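Local coordinates for putative GGDEF domain protein (Pseudomonas aeruginosa, PDB 7E6G), which probably catalyses the magnesium-dependent condensation of two GTP molecules into cyclic di-GMP, as other GGDEF-type diguanylate cyclases do, at residues H129-V134 and L188-L193; H152-R157 and V212-E217; R164-E169 and E201-S206. One frame throughout, in Å; residues are numbered along the deposited sequence.

Contact 1: residues H129-V134 and L188-L193; sequences HGQSYV and LPQTRL
Val134 has a chi1 of -44°, setting CG2 between its backbone N and carbonyl carbon and CG1 beside the N alone, which sends CG2 to Leu188 and CG1 to Leu193. CG2 rests on the branch of Leu188, 3.6 Å from its CG, and the two side chains cross obliquely on one face of the sheet. CG1 faces the start of helix 193-208, 4.2 Å from Leu193 CD1. The backbones beneath pair antiparallel: Val134 N donates to Leu188 O at 2.9 Å, and Leu188 N returns the bond to Val134 O at the same distance. Strands 134-140 and 183-188 are neighbours in the central sheet of the GGDEF domain, and this hydrogen-bonded antiparallel pair joins the beginning of one to the end of the other. Past it, Thr191 N reaches Ser132 O at 3.0 Å, which ties the two flanking loops together. Thr191 OG1 donates to Pro189 O at 2.8 Å, approaching from above the carbonyl plane, and is also hydrogen-bonded to Arg171 NH1. Tyr133 CB packs by Leu188 O and Pro189 CA, while its ring leads away to stack on His230 and its hydroxyl bonds Asn123 of helix 112-128.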
loop_
_atom_site.group_PDB
_atom_site.type_symbol
_atom_site.label_atom_id
_atom_site.label_comp_id
_atom_site.label_asym_id
_atom_site.label_seq_id
_atom_site.Cartn_x
_atom_site.Cartn_y
_atom_site.Cartn_z
ATOM N N HIS A 129 8.532 -34.298 -25.266
ATOM C CA HIS A 129 8.789 -35.268 -24.266
ATOM C C HIS A 129 8.399 -36.629 -24.556
ATOM O O HIS A 129 8.620 -37.461 -23.762
ATOM C CB HIS A 129 8.334 -34.853 -22.955
ATOM C CG HIS A 129 8.528 -33.414 -22.721
ATOM N ND1 HIS A 129 7.961 -32.473 -23.516
ATOM C CD2 HIS A 129 9.204 -32.744 -21.779
ATOM C CE1 HIS A 129 8.276 -31.279 -23.084
ATOM N NE2 HIS A 129 9.027 -31.420 -22.025
ATOM N N GLY A 130 7.794 -36.851 -25.679
ATOM C CA GLY A 130 7.483 -38.178 -26.077
ATOM C C GLY A 130 6.389 -38.961 -25.441
ATOM O O GLY A 130 6.165 -40.033 -25.778
ATOM N N GLN A 131 5.626 -38.302 -24.638
ATOM C CA GLN A 131 4.547 -38.827 -23.901
ATOM C C GLN A 131 3.244 -38.599 -24.657
ATOM O O GLN A 131 2.890 -37.471 -24.880
ATOM C CB GLN A 131 4.555 -38.053 -22.580
ATOM C CG GLN A 131 5.094 -36.627 -22.625
ATOM C CD GLN A 131 4.713 -35.780 -21.449
ATOM O OE1 GLN A 131 3.577 -35.772 -21.045
ATOM N NE2 GLN A 131 5.642 -35.012 -20.935
ATOM N N SER A 132 2.547 -39.641 -25.045
ATOM C CA SER A 132 1.354 -39.473 -25.726
ATOM C C SER A 132 0.148 -39.565 -24.919
ATOM O O SER A 132 0.166 -39.754 -23.805
ATOM C CB SER A 132 1.294 -40.317 -26.921
ATOM O OG SER A 132 1.103 -41.601 -26.542
ATOM N N TYR A 133 -0.922 -39.213 -25.529
ATOM C CA TYR A 133 -2.228 -39.276 -24.891
ATOM C C TYR A 133 -3.101 -40.275 -25.638
ATOM O O TYR A 133 -2.791 -40.694 -26.759
ATOM C CB TYR A 133 -2.910 -37.903 -24.863
ATOM C CG TYR A 133 -3.065 -37.308 -26.236
ATOM C CD1 TYR A 133 -2.071 -36.499 -26.780
ATOM C CD2 TYR A 133 -4.177 -37.603 -27.018
ATOM C CE1 TYR A 133 -2.194 -35.967 -28.050
ATOM C CE2 TYR A 133 -4.330 -37.065 -28.284
ATOM C CZ TYR A 133 -3.324 -36.249 -28.800
ATOM O OH TYR A 133 -3.464 -35.730 -30.063
ATOM N N VAL A 134 -4.203 -40.666 -25.013
ATOM C CA VAL A 134 -5.190 -41.450 -25.746
ATOM C C VAL A 134 -6.481 -40.648 -25.837
ATOM O O VAL A 134 -6.767 -39.768 -25.021
ATOM C CB VAL A 134 -5.431 -42.853 -25.133
ATOM C CG1 VAL A 134 -4.095 -43.517 -24.762
ATOM C CG2 VAL A 134 -6.363 -42.789 -23.945
ATOM N N LEU A 188 -7.113 -38.626 -22.351
ATOM C CA LEU A 188 -6.277 -39.085 -21.251
ATOM C C LEU A 188 -4.842 -38.684 -21.550
ATOM O O LEU A 188 -4.176 -39.318 -22.390
ATOM C CB LEU A 188 -6.387 -40.599 -21.046
ATOM C CG LEU A 188 -7.783 -41.203 -21.103
ATOM C CD1 LEU A 188 -7.742 -42.654 -20.641
ATOM C CD2 LEU A 188 -8.736 -40.395 -20.262
ATOM N N PRO A 189 -4.329 -37.644 -20.908
ATOM C CA PRO A 189 -2.982 -37.172 -21.220
ATOM C C PRO A 189 -1.936 -38.049 -20.562
ATOM O O PRO A 189 -2.165 -38.653 -19.510
ATOM C CB PRO A 189 -2.965 -35.756 -20.637
ATOM C CG PRO A 189 -3.905 -35.833 -19.482
ATOM C CD PRO A 189 -4.947 -36.882 -19.808
ATOM N N GLN A 190 -0.774 -38.110 -21.211
ATOM C CA GLN A 190 0.350 -38.903 -20.726
ATOM C C GLN A 190 -0.105 -40.300 -20.332
ATOM O O GLN A 190 0.145 -40.777 -19.224
ATOM C CB GLN A 190 1.051 -38.196 -19.565
ATOM C CG GLN A 190 1.397 -36.749 -19.867
ATOM C CD GLN A 190 1.944 -36.024 -18.669
ATOM O OE1 GLN A 190 1.370 -35.031 -18.216
ATOM N NE2 GLN A 190 3.069 -36.501 -18.152
ATOM N N THR A 191 -0.807 -40.945 -21.253
ATOM C CA THR A 191 -1.369 -42.265 -21.025
ATOM C C THR A 191 -1.195 -43.079 -22.294
ATOM O O THR A 191 -1.309 -42.547 -23.402
ATOM C CB THR A 191 -2.859 -42.179 -20.615
ATOM O OG1 THR A 191 -3.004 -41.348 -19.450
ATOM C CG2 THR A 191 -3.430 -43.556 -20.326
ATOM N N ARG A 192 -0.857 -44.347 -22.122
ATOM C CA ARG A 192 -0.826 -45.289 -23.228
ATOM C C ARG A 192 -2.021 -46.245 -23.169
ATOM O O ARG A 192 -2.597 -46.507 -22.104
ATOM C CB ARG A 192 0.499 -46.075 -23.236
ATOM C CG ARG A 192 1.626 -45.374 -24.022
ATOM C CD ARG A 192 2.907 -45.205 -23.200
ATOM N NE ARG A 192 2.696 -44.477 -21.944
ATOM C CZ ARG A 192 2.570 -43.153 -21.822
ATOM N NH1 ARG A 192 2.617 -42.360 -22.891
ATOM N NH2 ARG A 192 2.383 -42.620 -20.616
ATOM N N LEU A 193 -2.370 -46.781 -24.347
ATOM C CA LEU A 193 -3.548 -47.634 -24.525
ATOM C C LEU A 193 -3.715 -48.649 -23.404
ATOM O O LEU A 193 -4.807 -48.810 -22.847
ATOM C CB LEU A 193 -3.442 -48.356 -25.864
ATOM C CG LEU A 193 -4.669 -48.385 -26.753
ATOM C CD1 LEU A 193 -5.361 -47.020 -26.734
ATOM C CD2 LEU A 193 -4.307 -48.843 -28.173
#

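Contact 2: residues H152-R157 and V212-E217; sequences HDSGDR and VRVGTE. With G2P (phosphomethylphosphonic acid guanylate ester), chain H.
The guanidinium of Arg157 presents its edge to Arg213 O, which lies near the guanidinium plane with NH2 as donor; Val212 CG1, 3.9 Å from Arg157 NH1, and Val214 CG2, 3.9 Å from Arg157 NH2, approach the same group obliquely. The bond from Arg157 NH2 to Arg213 O is modelled at 2.5 Å, a doubtful length at this resolution, though its direction is reasonable. Bends at chi2 and chi3 (-131° and -77°) carry the arginine from helix 152-168 across to strand 212-214, the first strand of a small hairpin that turns at Gly215. One turn earlier, Ser154 OG lies 3.6 Å from Val214 CG1, while its hydrogen bond goes to Trp150 O. On another side of the helix is the nucleotide pocket. There a single carboxylate oxygen, Asp156 OD1, takes two bonds from the edge of the guanine, 2.7 Å from N1 and 3.0 Å from N2 of G2P. His152 O receives a weak third bond from N2 at 3.1 Å, and the imidazole of His152 turns its edge to N3. The pairing would select for guanine, whose N1 and N2 both carry hydrogens, consistent with a cyclase that uses GTP.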
loop_
_atom_site.group_PDB
_atom_site.type_symbol
_atom_site.label_atom_id
_atom_site.label_comp_id
_atom_site.label_asym_id
_atom_site.label_seq_id
_atom_site.Cartn_x
_atom_site.Cartn_y
_atom_site.Cartn_z
ATOM N N HIS A 152 -37.077 -33.756 -24.866
ATOM C CA HIS A 152 -35.694 -33.312 -24.914
ATOM C C HIS A 152 -35.182 -32.908 -23.533
ATOM O O HIS A 152 -33.983 -33.017 -23.269
ATOM C CB HIS A 152 -35.562 -32.183 -25.942
ATOM C CG HIS A 152 -35.622 -32.668 -27.365
ATOM N ND1 HIS A 152 -34.496 -32.981 -28.100
ATOM C CD2 HIS A 152 -36.676 -32.927 -28.178
ATOM C CE1 HIS A 152 -34.852 -33.399 -29.302
ATOM N NE2 HIS A 152 -36.171 -33.379 -29.374
ATOM N N ASP A 153 -36.067 -32.469 -22.630
ATOM C CA ASP A 153 -35.634 -32.159 -21.269
ATOM C C ASP A 153 -35.173 -33.427 -20.545
ATOM O O ASP A 153 -34.190 -33.409 -19.785
ATOM C CB ASP A 153 -36.771 -31.453 -20.520
ATOM C CG ASP A 153 -36.896 -29.958 -20.888
ATOM O OD1 ASP A 153 -36.016 -29.152 -20.512
ATOM O OD2 ASP A 153 -37.877 -29.574 -21.563
ATOM N N SER A 154 -35.841 -34.551 -20.821
ATOM C CA SER A 154 -35.418 -35.832 -20.276
ATOM C C SER A 154 -34.068 -36.259 -20.839
ATOM O O SER A 154 -33.181 -36.684 -20.088
ATOM C CB SER A 154 -36.473 -36.891 -20.569
ATOM O OG SER A 154 -37.685 -36.575 -19.909
ATOM N N GLY A 155 -33.902 -36.193 -22.162
ATOM C CA GLY A 155 -32.594 -36.446 -22.732
ATOM C C GLY A 155 -31.513 -35.551 -22.148
ATOM O O GLY A 155 -30.368 -35.979 -21.988
ATOM N N ASP A 156 -31.856 -34.304 -21.819
ATOM C CA ASP A 156 -30.866 -33.387 -21.261
ATOM C C ASP A 156 -30.436 -33.853 -19.879
ATOM O O ASP A 156 -29.240 -33.856 -19.548
ATOM C CB ASP A 156 -31.441 -31.965 -21.187
ATOM C CG ASP A 156 -31.352 -31.193 -22.522
ATOM O OD1 ASP A 156 -30.856 -31.736 -23.545
ATOM O OD2 ASP A 156 -31.807 -30.017 -22.534
ATOM N N ARG A 157 -31.410 -34.237 -19.053
ATOM C CA ARG A 157 -31.080 -34.847 -17.772
ATOM C C ARG A 157 -30.194 -36.063 -17.966
ATOM O O ARG A 157 -29.210 -36.251 -17.240
ATOM C CB ARG A 157 -32.361 -35.202 -17.030
ATOM C CG ARG A 157 -33.089 -33.940 -16.628
ATOM C CD ARG A 157 -33.490 -33.971 -15.183
ATOM N NE ARG A 157 -34.654 -34.831 -15.037
ATOM C CZ ARG A 157 -34.657 -35.992 -14.386
ATOM N NH1 ARG A 157 -33.545 -36.455 -13.797
ATOM N NH2 ARG A 157 -35.782 -36.689 -14.329
ATOM N N VAL A 212 -31.519 -43.085 -14.895
ATOM C CA VAL A 212 -32.035 -41.727 -14.760
ATOM C C VAL A 212 -33.548 -41.805 -14.572
ATOM O O VAL A 212 -34.265 -42.290 -15.445
ATOM C CB VAL A 212 -31.662 -40.876 -15.985
ATOM C CG1 VAL A 212 -32.189 -39.476 -15.867
ATOM C CG2 VAL A 212 -30.168 -40.838 -16.166
ATOM N N ARG A 213 -34.044 -41.346 -13.433
ATOM C CA ARG A 213 -35.476 -41.414 -13.188
ATOM C C ARG A 213 -36.188 -40.283 -13.907
ATOM O O ARG A 213 -35.812 -39.119 -13.764
ATOM C CB ARG A 213 -35.763 -41.345 -11.703
ATOM C CG ARG A 213 -35.146 -42.493 -10.966
ATOM C CD ARG A 213 -35.423 -42.444 -9.492
ATOM N NE ARG A 213 -34.846 -43.630 -8.884
ATOM C CZ ARG A 213 -35.515 -44.763 -8.730
ATOM N NH1 ARG A 213 -36.784 -44.821 -9.118
ATOM N NH2 ARG A 213 -34.925 -45.822 -8.176
ATOM N N VAL A 214 -37.194 -40.634 -14.706
ATOM C CA VAL A 214 -38.125 -39.695 -15.300
ATOM C C VAL A 214 -39.501 -40.174 -14.901
ATOM O O VAL A 214 -39.991 -41.179 -15.432
ATOM C CB VAL A 214 -38.011 -39.617 -16.822
ATOM C CG1 VAL A 214 -39.057 -38.656 -17.340
ATOM C CG2 VAL A 214 -36.622 -39.163 -17.220
ATOM N N GLY A 215 -40.131 -39.449 -13.995
ATOM C CA GLY A 215 -41.386 -39.844 -13.419
ATOM C C GLY A 215 -41.437 -41.315 -13.074
ATOM O O GLY A 215 -40.727 -41.833 -12.211
ATOM N N THR A 216 -42.260 -42.002 -13.813
ATOM C CA THR A 216 -42.646 -43.348 -13.518
ATOM C C THR A 216 -41.702 -44.382 -14.127
ATOM O O THR A 216 -41.894 -45.587 -13.907
ATOM C CB THR A 216 -44.073 -43.480 -14.015
ATOM O OG1 THR A 216 -44.918 -44.011 -12.975
ATOM C CG2 THR A 216 -44.124 -44.254 -15.274
ATOM N N GLU A 217 -40.654 -43.938 -14.837
ATOM C CA GLU A 217 -39.730 -44.818 -15.539
ATOM C C GLU A 217 -38.298 -44.458 -15.163
ATOM O O GLU A 217 -38.012 -43.342 -14.735
ATOM C CB GLU A 217 -39.923 -44.742 -17.071
ATOM C CG GLU A 217 -41.249 -45.364 -17.537
ATOM C CD GLU A 217 -41.428 -45.368 -19.048
ATOM O OE1 GLU A 217 -42.041 -44.411 -19.566
ATOM O OE2 GLU A 217 -40.969 -46.326 -19.722
HETATM P PG G2P H . -27.240 -43.957 -32.847
HETATM O O1G G2P H . -25.997 -43.683 -32.544
HETATM O O2G G2P H . -27.746 -44.889 -32.094
HETATM O O3G G2P H . -27.486 -44.116 -34.147
HETATM O O3B G2P H . -27.867 -42.612 -32.477
HETATM P PB G2P H . -29.255 -41.900 -32.296
HETATM O O1B G2P H . -29.169 -41.504 -31.063
HETATM O O2B G2P H . -30.326 -42.625 -32.604
HETATM C C3A G2P H . -29.418 -40.524 -33.332
HETATM P PA G2P H . -28.287 -39.363 -33.577
HETATM O O1A G2P H . -28.490 -39.706 -34.909
HETATM O O2A G2P H . -27.348 -40.047 -32.728
HETATM O "O5'" G2P H . -29.330 -38.520 -32.942
HETATM C "C5'" G2P H . -29.227 -38.006 -31.619
HETATM C "C4'" G2P H . -30.293 -37.003 -31.312
HETATM O "O4'" G2P H . -29.648 -36.167 -30.533
HETATM C "C3'" G2P H . -30.488 -36.136 -32.437
HETATM O "O3'" G2P H . -31.780 -36.315 -32.866
HETATM C "C2'" G2P H . -30.257 -34.815 -31.819
HETATM O "O2'" G2P H . -31.119 -33.821 -32.188
HETATM C "C1'" G2P H . -30.439 -35.116 -30.444
HETATM N N9 G2P H . -29.847 -34.147 -29.602
HETATM C C8 G2P H . -28.803 -33.504 -30.006
HETATM N N7 G2P H . -28.410 -32.663 -29.104
HETATM C C5 G2P H . -29.178 -32.762 -28.109
HETATM C C6 G2P H . -29.183 -32.150 -26.952
HETATM O O6 G2P H . -28.400 -31.314 -26.633
HETATM N N1 G2P H . -30.150 -32.477 -26.037
HETATM C C2 G2P H . -31.064 -33.404 -26.372
HETATM N N2 G2P H . -31.914 -33.687 -25.533
HETATM N N3 G2P H . -31.016 -33.983 -27.561
HETATM C C4 G2P H . -30.072 -33.694 -28.417
#

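Contact 3: residues R164-E169 and E201-S206; sequences RAMESE and ERVRDS
Two antiparallel helices of the GGDEF domain meet here, the last turn of helix 152-168 against the second half of helix 193-208. The axes of the two short segments run at 151° and approach to 8.4 Å, a spacing consistent with the small Ala165 and Ser206 at the interface. These two residues face each other, and Ser206 OG donates to Ala165 O at 3.0 Å. The hydroxyl meets that carbonyl from the side of the C=O, well above the carbonyl plane rather than on a lone pair. The methyl of Ala165 packs beside the same hydroxyl, its CB 3.4 Å from Ser206 OG. Nearer the sheet, Met166 and Val203 supply the apolar part of the joint: Met166 CG touches Val203 CG1 at 3.6 Å. With chi1 at 170°, Val203 places CG1 anti to its backbone N and directs CG2 toward Glu169 CB. In this alpha/beta fold both helices lie over the central sheet, since Met166 reaches on to Phe184 and Cys176, and Val203 to Leu186, all on the strand pair 175-178 and 183-188 that links the two helices in the chain. The rim away from the sheet is polar. Glu169, bent at chi2, lies across the helix between Arg202 and Ser206, its side chain crossing that of Arg202 at about a right angle. Its CG comes 3.5 Å from Ser206 OG, while OE2 lies against the aliphatic stem of Arg202, 3.5 Å from its CD. Carboxylate and guanidinium planes are 60° apart, and Glu169 OE2 stands 4.1 Å from Arg202 NH1, opposite charges that probably attract without forming a salt bridge.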
loop_
_atom_site.group_PDB
_atom_site.type_symbol
_atom_site.label_atom_id
_atom_site.label_comp_id
_atom_site.label_asym_id
_atom_site.label_seq_id
_atom_site.Cartn_x
_atom_site.Cartn_y
_atom_site.Cartn_z
ATOM N N ARG A 164 -21.803 -36.634 -15.305
ATOM C CA ARG A 164 -21.411 -36.875 -13.918
ATOM C C ARG A 164 -20.733 -38.229 -13.790
ATOM O O ARG A 164 -19.654 -38.349 -13.190
ATOM C CB ARG A 164 -22.629 -36.795 -12.996
ATOM C CG ARG A 164 -22.883 -35.414 -12.435
ATOM C CD ARG A 164 -24.119 -35.381 -11.543
ATOM N NE ARG A 164 -24.902 -34.151 -11.719
ATOM C CZ ARG A 164 -26.199 -34.045 -11.423
ATOM N NH1 ARG A 164 -26.859 -35.098 -10.940
ATOM N NH2 ARG A 164 -26.846 -32.893 -11.613
ATOM N N ALA A 165 -21.339 -39.256 -14.393
ATOM C CA ALA A 165 -20.834 -40.612 -14.238
ATOM C C ALA A 165 -19.449 -40.748 -14.836
ATOM O O ALA A 165 -18.562 -41.356 -14.222
ATOM C CB ALA A 165 -21.791 -41.613 -14.882
ATOM N N MET A 166 -19.239 -40.190 -16.029
ATOM C CA MET A 166 -17.933 -40.320 -16.663
ATOM C C MET A 166 -16.871 -39.572 -15.875
ATOM O O MET A 166 -15.791 -40.118 -15.613
ATOM C CB MET A 166 -17.989 -39.846 -18.117
ATOM C CG MET A 166 -18.732 -40.834 -19.004
ATOM S SD MET A 166 -18.698 -40.426 -20.756
ATOM C CE MET A 166 -19.259 -38.717 -20.672
ATOM N N GLU A 167 -17.170 -38.341 -15.445
ATOM C CA GLU A 167 -16.197 -37.594 -14.657
ATOM C C GLU A 167 -15.844 -38.309 -13.358
ATOM O O GLU A 167 -14.721 -38.170 -12.865
ATOM C CB GLU A 167 -16.725 -36.201 -14.359
ATOM C CG GLU A 167 -16.642 -35.298 -15.538
ATOM C CD GLU A 167 -15.244 -34.731 -15.741
ATOM O OE1 GLU A 167 -15.074 -33.500 -15.600
ATOM O OE2 GLU A 167 -14.313 -35.516 -16.038
ATOM N N SER A 168 -16.772 -39.083 -12.794
ATOM C CA SER A 168 -16.471 -39.752 -11.533
ATOM C C SER A 168 -15.479 -40.908 -11.664
ATOM O O SER A 168 -14.864 -41.281 -10.664
ATOM C CB SER A 168 -17.747 -40.270 -10.884
ATOM O OG SER A 168 -17.519 -40.508 -9.501
ATOM N N GLU A 169 -15.323 -41.504 -12.844
ATOM C CA GLU A 169 -14.389 -42.612 -13.026
ATOM C C GLU A 169 -13.086 -42.196 -13.689
ATOM O O GLU A 169 -12.293 -43.070 -14.048
ATOM C CB GLU A 169 -15.013 -43.737 -13.864
ATOM C CG GLU A 169 -16.284 -44.360 -13.285
ATOM C CD GLU A 169 -16.080 -45.069 -11.952
ATOM O OE1 GLU A 169 -16.967 -44.890 -11.077
ATOM O OE2 GLU A 169 -15.063 -45.803 -11.791
ATOM N N GLU A 201 -12.883 -48.902 -19.417
ATOM C CA GLU A 201 -13.899 -49.887 -19.066
ATOM C C GLU A 201 -14.673 -49.462 -17.826
ATOM O O GLU A 201 -15.868 -49.749 -17.714
ATOM C CB GLU A 201 -13.270 -51.265 -18.871
ATOM C CG GLU A 201 -13.026 -52.026 -20.181
ATOM C CD GLU A 201 -14.201 -51.955 -21.173
ATOM O OE1 GLU A 201 -15.309 -52.461 -20.859
ATOM O OE2 GLU A 201 -14.011 -51.392 -22.280
ATOM N N ARG A 202 -14.027 -48.748 -16.905
ATOM C CA ARG A 202 -14.759 -48.246 -15.744
ATOM C C ARG A 202 -15.714 -47.122 -16.132
ATOM O O ARG A 202 -16.808 -47.008 -15.578
ATOM C CB ARG A 202 -13.785 -47.775 -14.674
ATOM C CG ARG A 202 -13.547 -48.818 -13.611
ATOM C CD ARG A 202 -12.691 -48.278 -12.489
ATOM N NE ARG A 202 -11.287 -48.272 -12.878
ATOM C CZ ARG A 202 -10.598 -47.165 -13.112
ATOM N NH1 ARG A 202 -11.191 -45.975 -12.981
ATOM N NH2 ARG A 202 -9.325 -47.255 -13.472
ATOM N N VAL A 203 -15.308 -46.287 -17.086
ATOM C CA VAL A 203 -16.190 -45.257 -17.620
ATOM C C VAL A 203 -17.421 -45.881 -18.261
ATOM O O VAL A 203 -18.559 -45.411 -18.069
ATOM C CB VAL A 203 -15.406 -44.399 -18.618
ATOM C CG1 VAL A 203 -16.337 -43.478 -19.383
ATOM C CG2 VAL A 203 -14.340 -43.639 -17.861
ATOM N N ARG A 204 -17.219 -46.953 -19.030
ATOM C CA ARG A 204 -18.354 -47.581 -19.686
ATOM C C ARG A 204 -19.237 -48.308 -18.692
ATOM O O ARG A 204 -20.457 -48.293 -18.844
ATOM C CB ARG A 204 -17.889 -48.511 -20.794
ATOM C CG ARG A 204 -16.874 -47.833 -21.676
ATOM C CD ARG A 204 -16.784 -48.472 -23.030
ATOM N NE ARG A 204 -16.809 -49.925 -22.979
ATOM C CZ ARG A 204 -17.698 -50.664 -23.625
ATOM N NH1 ARG A 204 -17.650 -51.986 -23.534
ATOM N NH2 ARG A 204 -18.639 -50.069 -24.358
ATOM N N ASP A 205 -18.665 -48.927 -17.661
ATOM C CA ASP A 205 -19.504 -49.449 -16.587
ATOM C C ASP A 205 -20.310 -48.322 -15.961
ATOM O O ASP A 205 -21.512 -48.464 -15.706
ATOM C CB ASP A 205 -18.660 -50.155 -15.517
ATOM C CG ASP A 205 -17.914 -51.380 -16.048
ATOM O OD1 ASP A 205 -18.157 -51.805 -17.213
ATOM O OD2 ASP A 205 -17.062 -51.907 -15.283
ATOM N N SER A 206 -19.659 -47.187 -15.710
ATOM C CA SER A 206 -20.338 -46.056 -15.102
ATOM C C SER A 206 -21.578 -45.683 -15.898
ATOM O O SER A 206 -22.683 -45.591 -15.343
ATOM C CB SER A 206 -19.373 -44.877 -15.012
ATOM O OG SER A 206 -19.684 -44.081 -13.890
#

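Overall arrangement
All three contacts lie in the GGDEF domain, roughly in a row from contact 1 through contact 3 to contact 2. Contact 1 is the most buried: backbone bonds and apolar side chains bind two neighbouring strands where the strands meet their loops, its centre about 36 Å from that of contact 2. Contact 3 is partly buried, apolar toward the sheet, with a hydroxyl-to-carbonyl bond between its helices and charges at its rim. Contact 2 is also partly buried, but rests on an arginine-to-carbonyl bond and borders the nucleotide. Helix 152-168 serves both contacts 2 and 3, holding guanine near its start and packing on helix 193-208 near its end; that second helix begins where contact 1 finishes and leads into strand 212-214.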